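PDB 6KFN: alginate lyase from Paenibacillus sp. FPU-7, which probably cleaves alginate by beta-elimination at its glycosidic bonds, and folds as a right-handed parallel beta-helix. Local coordinates for residues 104-109 with 128-133; 118-123 with 148-153; 169-174 with 194-199; 175-180 with 199-204; 226-231 with 260-265. One frame throughout, in Å; residues are numbered along the deposited sequence.

Contact 1. Residues 104-109 with 128-133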
# COMPACT_ATOMS: atom_id res chain seq x y z
N VAL A 104 2.81 12.20 4.37
CA VAL A 104 2.52 12.21 2.94
C VAL A 104 1.08 11.75 2.75
O VAL A 104 0.64 10.78 3.36
CB VAL A 104 3.50 11.27 2.22
CG1 VAL A 104 3.15 11.13 0.75
CG2 VAL A 104 4.94 11.75 2.39
N GLN A 105 0.34 12.47 1.90
CA GLN A 105 -1.03 12.12 1.56
C GLN A 105 -1.10 11.76 0.08
O GLN A 105 -0.87 12.60 -0.78
CB GLN A 105 -1.96 13.29 1.84
CG GLN A 105 -1.99 13.73 3.27
CD GLN A 105 -3.06 14.74 3.53
OE1 GLN A 105 -4.09 14.42 4.06
NE2 GLN A 105 -2.91 15.93 3.04
N MET A 106 -1.41 10.51 -0.18
CA MET A 106 -1.61 9.98 -1.53
C MET A 106 -3.13 9.81 -1.74
O MET A 106 -3.78 9.17 -0.92
CB MET A 106 -0.90 8.63 -1.66
CG MET A 106 0.59 8.78 -1.72
SD MET A 106 1.51 7.26 -1.44
CE MET A 106 1.43 7.23 0.37
N ASP A 107 -3.67 10.40 -2.80
CA ASP A 107 -5.12 10.44 -2.96
C ASP A 107 -5.45 10.38 -4.45
O ASP A 107 -4.89 11.13 -5.23
CB ASP A 107 -5.63 11.74 -2.31
CG ASP A 107 -7.12 11.83 -2.11
OD1 ASP A 107 -7.88 11.04 -2.66
OD2 ASP A 107 -7.51 12.69 -1.25
N GLY A 108 -6.37 9.49 -4.84
CA GLY A 108 -6.82 9.47 -6.21
C GLY A 108 -5.81 8.88 -7.16
O GLY A 108 -5.79 9.26 -8.34
N LEU A 109 -4.97 7.96 -6.70
CA LEU A 109 -3.94 7.37 -7.51
C LEU A 109 -4.40 6.08 -8.17
O LEU A 109 -5.24 5.34 -7.65
CB LEU A 109 -2.69 7.10 -6.68
CG LEU A 109 -2.17 8.29 -5.86
CD1 LEU A 109 -0.82 7.94 -5.27
CD2 LEU A 109 -2.07 9.55 -6.70
N ASN A 128 1.53 8.56 7.34
CA ASN A 128 1.14 8.78 5.95
C ASN A 128 -0.25 8.20 5.71
O ASN A 128 -0.75 7.41 6.51
CB ASN A 128 2.14 8.11 5.03
CG ASN A 128 3.57 8.57 5.30
OD1 ASN A 128 3.88 9.74 5.07
ND2 ASN A 128 4.43 7.68 5.76
N ILE A 129 -0.85 8.59 4.59
CA ILE A 129 -2.13 8.02 4.18
C ILE A 129 -2.12 7.80 2.67
O ILE A 129 -1.64 8.63 1.92
CB ILE A 129 -3.33 8.88 4.62
CG1 ILE A 129 -4.67 8.20 4.28
CG2 ILE A 129 -3.25 10.29 4.09
CD1 ILE A 129 -5.82 8.73 5.07
N ILE A 130 -2.68 6.68 2.27
CA ILE A 130 -3.11 6.46 0.90
C ILE A 130 -4.61 6.22 0.92
O ILE A 130 -5.10 5.34 1.64
CB ILE A 130 -2.32 5.36 0.16
CG1 ILE A 130 -2.82 5.25 -1.28
CG2 ILE A 130 -2.33 4.03 0.88
CD1 ILE A 130 -1.91 4.48 -2.20
N ARG A 131 -5.34 7.02 0.14
CA ARG A 131 -6.78 6.97 0.13
C ARG A 131 -7.30 7.05 -1.30
O ARG A 131 -6.66 7.61 -2.19
CB ARG A 131 -7.39 8.04 1.01
CG ARG A 131 -7.16 9.43 0.57
CD ARG A 131 -8.19 10.36 1.20
NE ARG A 131 -7.73 10.84 2.47
CZ ARG A 131 -6.91 11.87 2.59
NH1 ARG A 131 -6.47 12.48 1.52
NH2 ARG A 131 -6.52 12.25 3.77
N ASN A 132 -8.50 6.51 -1.50
CA ASN A 132 -9.25 6.74 -2.73
C ASN A 132 -8.40 6.42 -3.96
O ASN A 132 -8.31 7.20 -4.90
CB ASN A 132 -9.77 8.17 -2.81
CG ASN A 132 -10.57 8.57 -1.61
OD1 ASN A 132 -11.29 7.75 -1.05
ND2 ASN A 132 -10.45 9.83 -1.21
N SER A 133 -7.75 5.25 -3.93
CA SER A 133 -6.79 4.86 -4.95
C SER A 133 -7.05 3.42 -5.35
O SER A 133 -7.70 2.68 -4.64
CB SER A 133 -5.34 5.01 -4.40
OG SER A 133 -5.03 6.39 -4.15

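Contact 2. Residues 118-123 with 148-153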
# COMPACT_ATOMS: atom_id res chain seq x y z
N GLY A 118 3.44 -2.39 -5.18
CA GLY A 118 2.82 -1.15 -5.60
C GLY A 118 3.27 0.06 -4.80
O GLY A 118 3.73 1.05 -5.38
N VAL A 119 3.07 -0.00 -3.49
CA VAL A 119 3.40 1.08 -2.57
C VAL A 119 4.15 0.47 -1.40
O VAL A 119 3.72 -0.54 -0.85
CB VAL A 119 2.13 1.81 -2.07
CG1 VAL A 119 2.46 2.89 -1.02
CG2 VAL A 119 1.39 2.42 -3.26
N HIS A 120 5.25 1.10 -0.99
CA HIS A 120 6.04 0.59 0.13
C HIS A 120 6.39 1.74 1.07
O HIS A 120 7.04 2.70 0.67
CB HIS A 120 7.29 -0.07 -0.39
CG HIS A 120 8.06 -0.89 0.61
ND1 HIS A 120 8.83 -1.93 0.19
CD2 HIS A 120 8.14 -0.89 1.97
CE1 HIS A 120 9.42 -2.49 1.23
NE2 HIS A 120 9.05 -1.85 2.31
N PHE A 121 5.91 1.64 2.32
CA PHE A 121 6.29 2.57 3.39
C PHE A 121 7.52 1.98 4.10
O PHE A 121 7.41 0.92 4.72
CB PHE A 121 5.17 2.71 4.41
CG PHE A 121 3.86 3.21 3.84
CD1 PHE A 121 3.65 4.55 3.67
CD2 PHE A 121 2.87 2.34 3.47
CE1 PHE A 121 2.47 5.03 3.15
CE2 PHE A 121 1.67 2.80 2.95
CZ PHE A 121 1.47 4.18 2.80
N ARG A 122 8.68 2.63 3.96
CA ARG A 122 9.93 2.02 4.42
C ARG A 122 10.74 3.00 5.26
O ARG A 122 10.58 4.23 5.19
CB ARG A 122 10.72 1.53 3.19
CG ARG A 122 11.84 0.54 3.49
CD ARG A 122 12.48 -0.05 2.25
NE ARG A 122 13.25 0.97 1.55
CZ ARG A 122 13.89 0.74 0.41
NH1 ARG A 122 13.91 -0.46 -0.14
NH2 ARG A 122 14.54 1.73 -0.19
N ASP A 123 11.67 2.43 6.02
CA ASP A 123 12.69 3.21 6.71
C ASP A 123 12.07 4.32 7.56
O ASP A 123 12.41 5.49 7.47
CB ASP A 123 13.74 3.76 5.74
CG ASP A 123 14.98 4.27 6.40
OD1 ASP A 123 15.30 3.83 7.51
OD2 ASP A 123 15.69 5.09 5.77
N GLY A 148 0.43 -5.44 -2.97
CA GLY A 148 -0.20 -4.17 -3.30
C GLY A 148 0.42 -3.02 -2.52
O GLY A 148 0.93 -2.05 -3.09
N ILE A 149 0.35 -3.16 -1.20
CA ILE A 149 0.90 -2.21 -0.25
C ILE A 149 1.74 -3.01 0.76
O ILE A 149 1.29 -4.02 1.31
CB ILE A 149 -0.19 -1.41 0.47
CG1 ILE A 149 -1.10 -0.72 -0.55
CG2 ILE A 149 0.43 -0.42 1.45
CD1 ILE A 149 -2.28 -0.01 0.05
N TYR A 150 2.95 -2.52 1.00
CA TYR A 150 3.96 -3.19 1.83
C TYR A 150 4.35 -2.17 2.90
O TYR A 150 4.79 -1.06 2.57
CB TYR A 150 5.13 -3.57 0.95
CG TYR A 150 6.15 -4.52 1.50
CD1 TYR A 150 6.93 -4.23 2.60
CD2 TYR A 150 6.43 -5.65 0.81
CE1 TYR A 150 7.96 -5.07 3.01
CE2 TYR A 150 7.46 -6.52 1.22
CZ TYR A 150 8.20 -6.22 2.33
OH TYR A 150 9.26 -7.01 2.68
N VAL A 151 4.12 -2.52 4.17
CA VAL A 151 4.33 -1.58 5.27
C VAL A 151 5.50 -2.07 6.12
O VAL A 151 5.38 -3.09 6.79
CB VAL A 151 3.06 -1.39 6.11
CG1 VAL A 151 3.23 -0.19 7.05
CG2 VAL A 151 1.79 -1.26 5.26
N GLY A 152 6.61 -1.33 6.12
CA GLY A 152 7.78 -1.67 6.90
C GLY A 152 8.74 -2.58 6.19
O GLY A 152 8.83 -2.62 4.97
N SER A 153 9.52 -3.30 7.02
CA SER A 153 10.58 -4.17 6.55
C SER A 153 10.57 -5.48 7.32
O SER A 153 10.32 -5.54 8.53
CB SER A 153 11.95 -3.52 6.76
OG SER A 153 12.11 -2.36 5.97
O HOH W 1 11.01 -0.08 7.03

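Contact 3. Residues 169-174 with 194-199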
# COMPACT_ATOMS: atom_id res chain seq x y z
N VAL A 169 -2.00 4.86 7.20
CA VAL A 169 -3.41 4.64 6.97
C VAL A 169 -3.66 4.32 5.50
O VAL A 169 -3.18 5.03 4.61
CB VAL A 169 -4.24 5.86 7.41
CG1 VAL A 169 -5.71 5.67 7.12
CG2 VAL A 169 -4.01 6.16 8.90
N ILE A 170 -4.45 3.28 5.28
CA ILE A 170 -4.90 2.83 3.98
C ILE A 170 -6.42 2.91 4.03
O ILE A 170 -7.04 2.18 4.81
CB ILE A 170 -4.42 1.39 3.71
CG1 ILE A 170 -2.87 1.32 3.70
CG2 ILE A 170 -5.05 0.83 2.44
CD1 ILE A 170 -2.29 0.04 4.07
N SER A 171 -7.03 3.85 3.28
CA SER A 171 -8.43 4.19 3.47
C SER A 171 -9.15 4.32 2.15
O SER A 171 -8.79 5.14 1.31
CB SER A 171 -8.54 5.51 4.24
OG SER A 171 -9.85 5.85 4.47
N GLY A 172 -10.19 3.51 1.93
CA GLY A 172 -10.94 3.64 0.70
C GLY A 172 -10.15 3.28 -0.54
O GLY A 172 -10.27 3.94 -1.58
N VAL A 173 -9.31 2.25 -0.44
CA VAL A 173 -8.49 1.80 -1.56
C VAL A 173 -9.07 0.52 -2.14
O VAL A 173 -9.57 -0.33 -1.43
CB VAL A 173 -7.01 1.62 -1.09
CG1 VAL A 173 -6.03 1.13 -2.17
CG2 VAL A 173 -6.48 2.97 -0.56
N ARG A 174 -8.94 0.38 -3.44
CA ARG A 174 -9.25 -0.86 -4.14
C ARG A 174 -7.94 -1.51 -4.52
O ARG A 174 -7.08 -0.87 -5.11
CB ARG A 174 -10.04 -0.56 -5.41
CG ARG A 174 -10.63 -1.80 -6.06
CD ARG A 174 -11.44 -1.35 -7.29
NE ARG A 174 -12.73 -0.86 -6.85
CZ ARG A 174 -13.77 -1.63 -6.53
NH1 ARG A 174 -13.72 -2.95 -6.66
NH2 ARG A 174 -14.89 -1.08 -6.08
N ILE A 194 -3.54 1.23 9.91
CA ILE A 194 -4.99 1.17 9.74
C ILE A 194 -5.30 0.81 8.30
O ILE A 194 -4.77 1.42 7.38
CB ILE A 194 -5.65 2.52 10.11
CG1 ILE A 194 -5.35 2.91 11.54
CG2 ILE A 194 -7.17 2.48 9.79
CD1 ILE A 194 -5.94 4.22 11.98
N VAL A 195 -6.20 -0.18 8.12
CA VAL A 195 -6.73 -0.52 6.81
C VAL A 195 -8.25 -0.43 6.94
O VAL A 195 -8.84 -1.21 7.70
CB VAL A 195 -6.36 -1.94 6.37
CG1 VAL A 195 -6.95 -2.20 4.99
CG2 VAL A 195 -4.83 -2.11 6.37
N GLU A 196 -8.86 0.52 6.24
CA GLU A 196 -10.29 0.77 6.44
C GLU A 196 -10.97 1.03 5.12
O GLU A 196 -10.40 1.60 4.18
CB GLU A 196 -10.54 1.97 7.38
CG GLU A 196 -10.01 3.29 6.81
CD GLU A 196 -10.31 4.50 7.67
OE1 GLU A 196 -10.62 4.30 8.87
OE2 GLU A 196 -10.18 5.64 7.15
N ASN A 197 -12.25 0.65 5.05
CA ASN A 197 -13.14 1.05 3.97
C ASN A 197 -12.63 0.66 2.58
O ASN A 197 -12.93 1.35 1.60
CB ASN A 197 -13.44 2.55 4.02
CG ASN A 197 -13.91 3.00 5.37
OD1 ASN A 197 -14.61 2.32 6.04
ND2 ASN A 197 -13.52 4.21 5.75
N SER A 198 -11.88 -0.43 2.50
CA SER A 198 -11.20 -0.82 1.29
C SER A 198 -11.84 -2.08 0.70
O SER A 198 -12.65 -2.75 1.34
CB SER A 198 -9.70 -0.99 1.57
OG SER A 198 -9.12 0.29 1.90
N VAL A 199 -11.48 -2.37 -0.56
CA VAL A 199 -12.06 -3.47 -1.30
C VAL A 199 -10.93 -4.27 -1.92
O VAL A 199 -10.08 -3.72 -2.62
CB VAL A 199 -13.04 -3.00 -2.39
CG1 VAL A 199 -13.63 -4.22 -3.13
CG2 VAL A 199 -14.14 -2.16 -1.78
O HOH W 2 -12.39 5.82 3.43

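Contact 4. Residues 175-180 with 199-204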
# COMPACT_ATOMS: atom_id res chain seq x y z
N ILE A 175 -7.78 -2.77 -4.16
CA ILE A 175 -6.56 -3.50 -4.43
C ILE A 175 -6.94 -4.76 -5.20
O ILE A 175 -7.87 -5.46 -4.81
CB ILE A 175 -5.73 -3.82 -3.17
CG1 ILE A 175 -5.57 -2.55 -2.34
CG2 ILE A 175 -4.39 -4.42 -3.56
CD1 ILE A 175 -4.89 -2.77 -0.99
N GLY A 176 -6.21 -5.02 -6.29
CA GLY A 176 -6.53 -6.10 -7.20
C GLY A 176 -7.38 -5.61 -8.34
O GLY A 176 -7.85 -4.47 -8.33
N PRO A 177 -7.61 -6.44 -9.34
CA PRO A 177 -7.06 -7.79 -9.50
C PRO A 177 -5.58 -7.70 -9.93
O PRO A 177 -5.00 -6.63 -10.08
CB PRO A 177 -7.94 -8.39 -10.58
CG PRO A 177 -8.19 -7.21 -11.51
CD PRO A 177 -8.36 -6.02 -10.55
N GLY A 178 -4.98 -8.88 -10.14
CA GLY A 178 -3.62 -8.92 -10.65
C GLY A 178 -2.54 -8.52 -9.68
O GLY A 178 -1.41 -8.32 -10.09
N VAL A 179 -2.88 -8.40 -8.39
CA VAL A 179 -1.89 -8.22 -7.34
C VAL A 179 -1.43 -9.60 -6.93
O VAL A 179 -2.20 -10.44 -6.46
CB VAL A 179 -2.48 -7.37 -6.20
CG1 VAL A 179 -1.57 -7.40 -4.98
CG2 VAL A 179 -2.71 -5.96 -6.70
N ALA A 180 -0.14 -9.89 -7.17
CA ALA A 180 0.36 -11.24 -7.12
C ALA A 180 0.61 -11.74 -5.70
O ALA A 180 0.55 -12.96 -5.46
CB ALA A 180 1.66 -11.38 -7.91
N VAL A 199 -11.48 -2.37 -0.56
CA VAL A 199 -12.06 -3.47 -1.30
C VAL A 199 -10.93 -4.27 -1.92
O VAL A 199 -10.08 -3.72 -2.62
CB VAL A 199 -13.04 -3.00 -2.39
CG1 VAL A 199 -13.63 -4.22 -3.13
CG2 VAL A 199 -14.14 -2.16 -1.78
N PHE A 200 -10.94 -5.58 -1.67
CA PHE A 200 -9.89 -6.50 -2.11
C PHE A 200 -10.46 -7.43 -3.17
O PHE A 200 -11.33 -8.26 -2.88
CB PHE A 200 -9.37 -7.31 -0.93
CG PHE A 200 -9.03 -6.46 0.27
CD1 PHE A 200 -8.26 -5.29 0.15
CD2 PHE A 200 -9.52 -6.79 1.53
CE1 PHE A 200 -8.02 -4.49 1.26
CE2 PHE A 200 -9.25 -6.00 2.64
CZ PHE A 200 -8.51 -4.84 2.51
N ASN A 201 -9.96 -7.31 -4.40
CA ASN A 201 -10.30 -8.23 -5.49
C ASN A 201 -9.19 -9.26 -5.56
O ASN A 201 -8.10 -8.99 -6.06
CB ASN A 201 -10.44 -7.47 -6.80
CG ASN A 201 -10.77 -8.39 -7.97
OD1 ASN A 201 -10.58 -9.61 -7.87
ND2 ASN A 201 -11.23 -7.82 -9.05
N GLY A 202 -9.44 -10.43 -4.98
CA GLY A 202 -8.43 -11.45 -4.83
C GLY A 202 -7.99 -12.17 -6.09
O GLY A 202 -7.02 -12.93 -6.04
N THR A 203 -8.68 -11.95 -7.21
CA THR A 203 -8.23 -12.56 -8.46
C THR A 203 -6.78 -12.14 -8.71
O THR A 203 -6.47 -10.95 -8.64
CB THR A 203 -9.16 -12.14 -9.59
OG1 THR A 203 -10.49 -12.56 -9.27
CG2 THR A 203 -8.71 -12.70 -10.93
N GLY A 204 -5.93 -13.11 -8.99
CA GLY A 204 -4.54 -12.87 -9.27
C GLY A 204 -3.57 -13.08 -8.12
O GLY A 204 -2.36 -13.19 -8.38
O HOH W 3 -4.94 -9.67 -6.63

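Contact 5. Residues 226-231 with 260-265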
# COMPACT_ATOMS: atom_id res chain seq x y z
N ASN A 226 -14.00 -2.52 8.41
CA ASN A 226 -14.98 -2.08 7.42
C ASN A 226 -14.48 -2.27 5.99
O ASN A 226 -14.80 -1.46 5.11
CB ASN A 226 -15.41 -0.64 7.69
CG ASN A 226 -15.90 -0.49 9.11
OD1 ASN A 226 -16.54 -1.39 9.66
ND2 ASN A 226 -15.43 0.56 9.80
N ASN A 227 -13.78 -3.36 5.74
CA ASN A 227 -13.29 -3.72 4.41
C ASN A 227 -14.15 -4.84 3.83
O ASN A 227 -14.81 -5.56 4.56
CB ASN A 227 -11.85 -4.17 4.46
CG ASN A 227 -10.96 -3.12 5.10
OD1 ASN A 227 -10.73 -2.06 4.55
ND2 ASN A 227 -10.44 -3.42 6.30
N ILE A 228 -14.07 -4.99 2.51
CA ILE A 228 -14.75 -6.07 1.79
C ILE A 228 -13.70 -6.83 0.99
O ILE A 228 -12.93 -6.22 0.24
CB ILE A 228 -15.83 -5.52 0.82
CG1 ILE A 228 -16.87 -4.72 1.59
CG2 ILE A 228 -16.46 -6.68 0.05
CD1 ILE A 228 -17.82 -3.92 0.68
N GLY A 229 -13.68 -8.16 1.15
CA GLY A 229 -12.77 -8.99 0.38
C GLY A 229 -13.50 -10.04 -0.45
O GLY A 229 -14.40 -10.71 0.05
N TYR A 230 -13.08 -10.15 -1.71
CA TYR A 230 -13.64 -11.10 -2.66
C TYR A 230 -12.57 -12.11 -3.04
O TYR A 230 -11.60 -11.78 -3.74
CB TYR A 230 -14.11 -10.37 -3.93
CG TYR A 230 -15.20 -9.38 -3.70
CD1 TYR A 230 -16.51 -9.79 -3.51
CD2 TYR A 230 -14.96 -8.02 -3.70
CE1 TYR A 230 -17.54 -8.89 -3.33
CE2 TYR A 230 -15.98 -7.10 -3.54
CZ TYR A 230 -17.29 -7.54 -3.37
OH TYR A 230 -18.33 -6.67 -3.19
N ARG A 231 -12.74 -13.36 -2.63
CA ARG A 231 -11.80 -14.41 -3.04
C ARG A 231 -11.96 -14.77 -4.53
O ARG A 231 -11.00 -15.18 -5.17
CB ARG A 231 -11.99 -15.62 -2.13
CG ARG A 231 -11.10 -16.81 -2.45
CD ARG A 231 -11.20 -17.83 -1.32
NE ARG A 231 -10.52 -19.10 -1.56
CZ ARG A 231 -11.01 -20.12 -2.25
NH1 ARG A 231 -12.17 -20.02 -2.87
NH2 ARG A 231 -10.34 -21.27 -2.31
N THR A 260 -16.39 -7.73 5.67
CA THR A 260 -17.21 -8.70 4.98
C THR A 260 -16.35 -9.42 3.97
O THR A 260 -15.69 -8.76 3.15
CB THR A 260 -18.40 -8.03 4.30
OG1 THR A 260 -19.19 -7.38 5.28
CG2 THR A 260 -19.26 -9.08 3.59
N VAL A 261 -16.33 -10.73 4.03
CA VAL A 261 -15.52 -11.52 3.13
C VAL A 261 -16.34 -12.60 2.46
O VAL A 261 -17.12 -13.31 3.10
CB VAL A 261 -14.26 -12.06 3.83
CG1 VAL A 261 -13.33 -10.91 4.25
CG2 VAL A 261 -14.58 -12.94 5.04
N TYR A 262 -16.09 -12.75 1.16
CA TYR A 262 -16.76 -13.70 0.29
C TYR A 262 -15.72 -14.74 -0.10
O TYR A 262 -14.86 -14.49 -0.97
CB TYR A 262 -17.35 -12.98 -0.94
CG TYR A 262 -18.38 -11.96 -0.60
CD1 TYR A 262 -19.72 -12.30 -0.45
CD2 TYR A 262 -18.03 -10.63 -0.37
CE1 TYR A 262 -20.67 -11.38 -0.08
CE2 TYR A 262 -18.96 -9.70 0.01
CZ TYR A 262 -20.30 -10.06 0.15
OH TYR A 262 -21.26 -9.17 0.53
N LEU A 263 -15.76 -15.88 0.58
CA LEU A 263 -14.71 -16.88 0.56
C LEU A 263 -15.06 -18.18 -0.16
O LEU A 263 -14.27 -19.11 -0.14
CB LEU A 263 -14.22 -17.17 1.98
CG LEU A 263 -13.65 -15.94 2.71
CD1 LEU A 263 -13.25 -16.31 4.14
CD2 LEU A 263 -12.52 -15.29 1.97
N ASP A 264 -16.24 -18.22 -0.82
CA ASP A 264 -16.66 -19.26 -1.76
C ASP A 264 -17.06 -20.58 -1.12
O ASP A 264 -18.10 -21.15 -1.49
CB ASP A 264 -15.61 -19.53 -2.84
CG ASP A 264 -15.20 -18.25 -3.53
OD1 ASP A 264 -16.08 -17.59 -4.14
OD2 ASP A 264 -14.03 -17.87 -3.45
N GLN A 265 -16.23 -21.11 -0.24
CA GLN A 265 -16.37 -22.41 0.36
C GLN A 265 -16.15 -22.23 1.86
O GLN A 265 -15.80 -21.15 2.34
CB GLN A 265 -15.37 -23.40 -0.28
CG GLN A 265 -13.93 -22.95 -0.05
CD GLN A 265 -12.82 -23.82 -0.61
OE1 GLN A 265 -11.72 -23.86 -0.04
NE2 GLN A 265 -13.07 -24.46 -1.74

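Contact 1. Residues 104-109 with 128-133
The carbonyl oxygen of R131 is gripped by two donors. From across the contact comes the backbone N-H of G108, with G108 N 3.3 Å from R131 O; from within its own segment comes a hydroxyl, S133 OG lying 2.8 Å from R131 O and well above the carbonyl plane. S133 OG also accepts from the next amide over, L109 N to S133 OG being 3.0 Å, and so relays one bond into another at the turn. Two successive coils of the right-handed parallel beta-helix meet here: strands 105-107 and 129-131 run almost parallel with axes 4.7 Å apart, pairing Q105 with I129, M106 with I130 and D107 with R131. On the face carrying Q105, D107 and R131, the R131 side chain sets off between its own N and carbonyl carbon (chi1 65°) and bends at chi3, which carries the guanidinium back over the neighbouring strand. Its NH1 makes a salt bridge 3.0 Å long to D107 OD2, approaching from above a carboxylate turned 64° from the guanidinium, so the pair is not a flat two-pronged one. NH2 of R131 reaches Q105 OE1 at 3.3 Å; this oxygen lies near the guanidinium plane although the amide stands 83° to it, and Q105 NE2 is held in turn by N83. N132 ND2 takes the other oxygen of D107. The opposite face is apolar, with M106 CB against I130 CG1. At the far end N128 OD1 accepts from V104 N at 2.8 Å, in the carbonyl plane on a lone pair, while N128 ND2 bonds to N168 OD1 and A101 O.

Contact 2. Residues 118-123 with 148-153
H120 and Y150, paired across strands 119-122 and 149-151, form an offset stack with ring centroids 4.1 Å apart and planes at 30°. This is the tight part of the contact: Y150 CD1 lies 3.1 Å above the imidazole plane, toward its rim, and Y150 CB also sits over the imidazole in a CH-pi contact. These are adjacent coils of a parallel beta-helix, and the other face of the sheet, turned to the interior, has ordinary apolar packing. There F121, I149 and V151 lie side by side: I149 CG2 meets the edge of the phenyl ring at F121 CE2 (3.8 Å), and V151 CG2 approaches F121 CD2 at 4.2 Å. Beyond the strands the contact is looser. R122 turns its guanidinium to D99 and Y161, and a water bridges the segments, accepting from D123 N at 2.8 Å and hydrogen-bonded to S153 OG at 2.7 Å. With CG anti to the backbone N (chi1 -168°), H120 runs alongside Y150 far enough for H120 NE2 to donate to G152 O at 2.8 Å. H120 ND1 is bonded to E117 OE2. Gripped at both nitrogens and stacked on Y150, whose side chain comes within about 5 Å of a bound sodium ion, the imidazole has its rotation fixed.

Contact 3. Residues 169-174 with 194-199
I170 and V195 lie side by side on the inward face, I170 CD1 touching V195 CG2 at 4.0 Å. The touching branches are set alike: I170 CG1 (chi1 -62°) and V195 CG2 each stand beside their own backbone N, so they run alongside each other, while I170 CG2 and V195 CG1 are both anti to N. On the other face V169 CG2 meets I194 CD1, in the I194 conformer described. Next to them S171 OG donates to the anti lone pair of E196 OE2 at 2.7 Å. That bond belongs to one of two deposited conformers of E196, in which CG lies between N and the carbonyl carbon (chi1 63°); E196 OE1 then forms a salt bridge with R225. A water donates to S171 OG and accepts from N197 ND2 at 3.0 Å. Strands 169-171 and 194-196 are neighbouring rungs of the right-handed beta-helix, in parallel register at 3° with axes 4.7 Å apart. Past them G172, at positive phi, and N197 bend the two chains together. S198 OG, held beside its own backbone N, there accepts from V173 N at 3.1 Å and donates to E196 O at 2.9 Å, linking both sides of the corner. E196 O also accepts from G172 N. Further on, in the conformer described, the R174 chain bends at chi3 to lay one guanidinium face over V199 CB, and V199 N bonds to V173 O at 2.9 Å.

Contact 4. Residues 175-180 with 199-204
P177 and N201 meet face to amide: the N201 ND2 atom stands over one face of the pyrrolidine ring, 3.7 Å from both P177 CB and P177 CD. The peptide bond before P177 is cis, which probably helps present the ring to N201, and N201 carries CG anti to its backbone N (chi1 179°), which swings the amide across to the proline. The same amide is fixed from its other end, since N201 OD1 accepts from T203 N at 3.1 Å in an Asx turn. T203 lies against the same proline, T203 CB facing P177 CB, and its carbonyl receives G178 N (G178 N to T203 O 3.0 Å, the donor tilted 28° from the carbonyl plane). Before the turn the two chains are still paired as in a parallel sheet. I175 N bonds to V199 O at 2.9 Å and N201 N to I175 O at 2.8 Å. On the inward side of this pair I175 CD1 approaches the edge of the F200 ring, 4.2 Å from F200 CE1. The arrangement is the end of a rung in the right-handed beta-helix, where neighbouring coils leave the sheet into turns. One flank is backed by strand 134-136, with G176 O accepting from H134 NE2; inside the coil, I175 and F200 both rest on I184 of strand 184-186, and F200 faces N227 of strand 223-230 on the other flank.

Contact 5. Residues 226-231 with 260-265
The rings of Y230 and Y262 lie nearly parallel, planes at 12°, but are slid so far apart that they barely overlap: the centroids are 5.2 Å apart. Their closest atoms are Y230 CE1 and Y262 CD2, at 3.5 Å. At the edge of the Y262 ring, in its plane, sits I228 CG2, 3.9 Å from Y262 CE2, and Y262 stacks in turn with Y287. The third flat group is the R231 guanidinium. Carried by a chain extended from CG to NE (chi1 179°), it has D264 at its edge: R231 NH1 and D264 OD2 form a salt bridge of 2.9 Å, almost in the guanidinium plane though the carboxylate is turned 52° away. Q265 CG, in one of its two deposited conformers, covers one face. Underneath runs the regular pairing of two coils of the beta-helix, strands 228-230 and 260-262. G229 N bonds to T260 O, Y262 N to G229 O, and R231 N to Y262 O at 2.9 Å. V261 CG1 lies over the G229 backbone, 4.2 Å from G229 N. R231 is buried, and R231 NE also bonds to I237 O, which helps hold the guanidinium in place. D264 OD2 also accepts from G233 N. Two donors on one carboxylate oxygen, one of them charged, would probably favour the ionised form of D264 and tie the turn after Y262 to the coil before it.

All five contacts join neighbouring coils of one beta-helix, at different places round its wall. Contact 2 is the most buried, belongs to the other sheet, and combines an aromatic stack and apolar packing with a histidine hydrogen-bonded to a backbone carbonyl; its F121, V119 and I149 touch N128, M106 and I130 of contact 1. Contacts 1 and 3 repeat one scheme, a serine hydroxyl bracing a glycine corner beside a charged outer face, and join where S133 O meets R174 N. Contact 4 shares V199 with contact 3 and carries the same coils into turns. Contact 5, about 19 Å from the chain centre, pairs surface tyrosines and a buried arginine, and bonds to F200 of contact 4.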